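Local coordinates for regulator of G-protein signaling 16 (Mus musculus, PDB 3C7L), which speeds GTP hydrolysis by G protein alpha subunits, driving them into the inactive GDP-bound form and so damping receptor signalling, phototransduction included, at residues Glu76-Glu81 / Ser106-Ala111. Residues are numbered along the deposited sequence; the frame is centred on the assembly and turned at random.
Sequences EYIRSE and SCFDVA
I78 of helix 63-78 faces A111 of helix 109-128, with their CA atoms 8.1 Å apart. Both segments belong to the all-helical RGS domain. The contact links helix 63-78 with helix 109-128 and the turn before it, in the buried interior. It is purely apolar, and no hydrogen bond crosses it. I78 supplies all the contacts from its side. Its CG1 branch lies anti to the carbonyl carbon (chi1 -54°), and with chi2 at -67° CD1 reaches helix 109-128. There CD1 meets the CB methyl of A111 at 3.8 Å. F108 comes in beside this pair, its CE1 4.3 Å from I78 CG1, which approaches the ring obliquely. F108 sits in a type I turn from S106 to D109 that leads into the helix, closed by D109 N to S106 O at 3.0 Å. Helix 45-57 packs against the same group: F50 touches both I78 and A111, and F57 meets the F108 ring edge-to-face. Next to F57, K58 NZ forms a salt bridge with D109 OD1. One face of the F108 ring is covered from within its own turn, by C107 SG 4.0 Å above the ring centre.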
ATOM      1  N   GLU A  76      12.381   3.384  -0.157  1.00  8.96           N
ATOM      2  CA  GLU A  76      11.407   4.292  -0.735  1.00 10.00           C
ATOM      3  C   GLU A  76      10.198   4.582   0.147  1.00  8.29           C
ATOM      4  O   GLU A  76       9.725   5.716   0.187  1.00  9.04           O
ATOM      5  CB  GLU A  76      10.932   3.765  -2.097  1.00 12.06           C
ATOM      6  CG  GLU A  76       9.769   4.551  -2.671  1.00 17.63           C
ATOM      7  CD  GLU A  76       9.604   4.370  -4.165  1.00 23.61           C
ATOM      8  OE1 GLU A  76       9.630   3.216  -4.645  1.00 23.07           O
ATOM      9  OE2 GLU A  76       9.436   5.395  -4.861  1.00 26.66           O
ATOM     10  N   TYR A  77       9.706   3.572   0.862  1.00  9.14           N
ATOM     11  CA  TYR A  77       8.513   3.746   1.689  1.00 10.31           C
ATOM     12  C   TYR A  77       8.613   3.570   3.204  1.00  9.66           C
ATOM     13  O   TYR A  77       7.796   4.130   3.935  1.00  9.66           O
ATOM     14  CB  TYR A  77       7.406   2.795   1.219  1.00  9.80           C
ATOM     15  CG  TYR A  77       7.067   2.855  -0.252  1.00  9.57           C
ATOM     16  CD1 TYR A  77       7.643   1.966  -1.153  1.00 11.67           C
ATOM     17  CD2 TYR A  77       6.137   3.776  -0.734  1.00  9.84           C
ATOM     18  CE1 TYR A  77       7.300   1.983  -2.501  1.00 12.94           C
ATOM     19  CE2 TYR A  77       5.785   3.806  -2.083  1.00 12.52           C
ATOM     20  CZ  TYR A  77       6.369   2.903  -2.958  1.00 13.12           C
ATOM     21  OH  TYR A  77       6.014   2.908  -4.286  1.00 16.04           O
ATOM     22  N   ILE A  78       9.585   2.800   3.684  1.00  9.71           N
ATOM     23  CA  ILE A  78       9.660   2.527   5.117  1.00 10.60           C
ATOM     24  C   ILE A  78      10.605   3.335   6.007  1.00 11.30           C
ATOM     25  O   ILE A  78      10.182   3.840   7.048  1.00 11.13           O
ATOM     26  CB  ILE A  78       9.956   1.026   5.366  1.00 12.48           C
ATOM     27  CG1 ILE A  78       8.923   0.159   4.642  1.00 13.93           C
ATOM     28  CG2 ILE A  78       9.925   0.724   6.868  1.00 10.52           C
ATOM     29  CD1 ILE A  78       7.505   0.266   5.201  1.00 16.45           C
ATOM     30  N   ARG A  79      11.873   3.451   5.621  1.00 11.77           N
ATOM     31  CA  ARG A  79      12.830   4.170   6.463  1.00 12.94           C
ATOM     32  C   ARG A  79      12.495   5.636   6.708  1.00 13.05           C
ATOM     33  O   ARG A  79      11.867   6.299   5.885  1.00 10.02           O
ATOM     34  CB  ARG A  79      14.255   4.060   5.894  1.00 14.32           C
ATOM     35  CG  ARG A  79      14.492   4.763   4.566  1.00 15.98           C
ATOM     36  CD  ARG A  79      15.964   4.662   4.162  1.00 17.40           C
ATOM     37  NE  ARG A  79      16.200   5.175   2.812  1.00 20.15           N
ATOM     38  CZ  ARG A  79      17.389   5.198   2.213  1.00 20.65           C
ATOM     39  NH1 ARG A  79      18.462   4.741   2.845  1.00 20.15           N
ATOM     40  NH2 ARG A  79      17.504   5.670   0.976  1.00 20.54           N
ATOM     41  N   SER A  80      12.918   6.130   7.866  1.00 11.29           N
ATOM     42  CA  SER A  80      12.693   7.510   8.238  1.00 12.34           C
ATOM     43  C   SER A  80      13.200   8.454   7.151  1.00 11.56           C
ATOM     44  O   SER A  80      14.298   8.279   6.614  1.00 11.17           O
ATOM     45  CB  SER A  80      13.406   7.813   9.557  1.00 14.31           C
ATOM     46  OG  SER A  80      13.320   9.189   9.877  1.00 18.47           O
ATOM     47  N   GLU A  81      12.387   9.451   6.825  1.00 11.26           N
ATOM     48  CA  GLU A  81      12.742  10.444   5.824  1.00 12.38           C
ATOM     49  C   GLU A  81      12.775   9.897   4.406  1.00 11.41           C
ATOM     50  O   GLU A  81      13.320  10.530   3.510  1.00 10.73           O
ATOM     51  CB  GLU A  81      14.096  11.081   6.174  1.00 13.25           C
ATOM     52  CG  GLU A  81      14.066  11.898   7.458  1.00 16.93           C
ATOM     53  CD  GLU A  81      15.417  12.505   7.811  1.00 17.17           C
ATOM     54  OE1 GLU A  81      16.305  11.770   8.293  1.00 18.48           O
ATOM     55  OE2 GLU A  81      15.593  13.721   7.598  1.00 20.59           O
ATOM     56  N   SER A 106       7.745 -12.469   4.466  1.00 15.45           N
ATOM     57  CA  SER A 106       6.643 -11.716   5.056  1.00 12.99           C
ATOM     58  C   SER A 106       7.202 -10.439   5.675  1.00 12.91           C
ATOM     59  O   SER A 106       6.578  -9.818   6.528  1.00 10.89           O
ATOM     60  CB  SER A 106       5.934 -12.561   6.119  1.00 11.39           C
ATOM     61  OG  SER A 106       6.803 -12.869   7.194  1.00 10.68           O
ATOM     62  N   CYS A 107       8.390 -10.064   5.209  1.00 12.25           N
ATOM     63  CA  CYS A 107       9.114  -8.887   5.668  1.00 12.48           C
ATOM     64  C   CYS A 107       8.254  -7.640   5.880  1.00 10.15           C
ATOM     65  O   CYS A 107       8.351  -6.970   6.911  1.00  8.09           O
ATOM     66  CB  CYS A 107      10.230  -8.574   4.664  1.00 17.36           C
ATOM     67  SG  CYS A 107      11.187  -7.121   5.055  1.00 26.54           S
ATOM     68  N   PHE A 108       7.405  -7.343   4.905  1.00  6.58           N
ATOM     69  CA  PHE A 108       6.554  -6.157   4.956  1.00  8.00           C
ATOM     70  C   PHE A 108       5.115  -6.360   5.443  1.00  8.45           C
ATOM     71  O   PHE A 108       4.330  -5.411   5.445  1.00  8.21           O
ATOM     72  CB  PHE A 108       6.512  -5.518   3.567  1.00  7.62           C
ATOM     73  CG  PHE A 108       7.864  -5.144   3.028  1.00  8.88           C
ATOM     74  CD1 PHE A 108       8.582  -4.093   3.581  1.00  7.42           C
ATOM     75  CD2 PHE A 108       8.415  -5.839   1.952  1.00  9.55           C
ATOM     76  CE1 PHE A 108       9.824  -3.737   3.071  1.00  7.09           C
ATOM     77  CE2 PHE A 108       9.655  -5.490   1.436  1.00  9.44           C
ATOM     78  CZ  PHE A 108      10.363  -4.436   1.995  1.00  5.93           C
ATOM     79  N   ASP A 109       4.765  -7.575   5.854  1.00  8.75           N
ATOM     80  CA  ASP A 109       3.403  -7.867   6.311  1.00  8.69           C
ATOM     81  C   ASP A 109       2.785  -6.890   7.311  1.00  8.44           C
ATOM     82  O   ASP A 109       1.679  -6.386   7.089  1.00  8.33           O
ATOM     83  CB  ASP A 109       3.335  -9.282   6.888  1.00  7.33           C
ATOM     84  CG  ASP A 109       3.220 -10.341   5.815  1.00  9.24           C
ATOM     85  OD1 ASP A 109       3.695 -10.103   4.681  1.00  5.36           O
ATOM     86  OD2 ASP A 109       2.666 -11.421   6.110  1.00  6.53           O
ATOM     87  N   VAL A 110       3.477  -6.616   8.407  1.00 10.70           N
ATOM     88  CA  VAL A 110       2.921  -5.712   9.402  1.00 10.61           C
ATOM     89  C   VAL A 110       2.759  -4.301   8.841  1.00  9.26           C
ATOM     90  O   VAL A 110       1.726  -3.666   9.046  1.00  9.27           O
ATOM     91  CB  VAL A 110       3.787  -5.687  10.679  1.00 10.12           C
ATOM     92  CG1 VAL A 110       3.151  -4.793  11.723  1.00 11.32           C
ATOM     93  CG2 VAL A 110       3.922  -7.101  11.231  1.00 13.02           C
ATOM     94  N   ALA A 111       3.769  -3.821   8.121  1.00  9.53           N
ATOM     95  CA  ALA A 111       3.711  -2.487   7.525  1.00  7.50           C
ATOM     96  C   ALA A 111       2.565  -2.385   6.521  1.00  8.51           C
ATOM     97  O   ALA A 111       1.823  -1.406   6.527  1.00  9.17           O
ATOM     98  CB  ALA A 111       5.031  -2.157   6.833  1.00  8.38           C
TER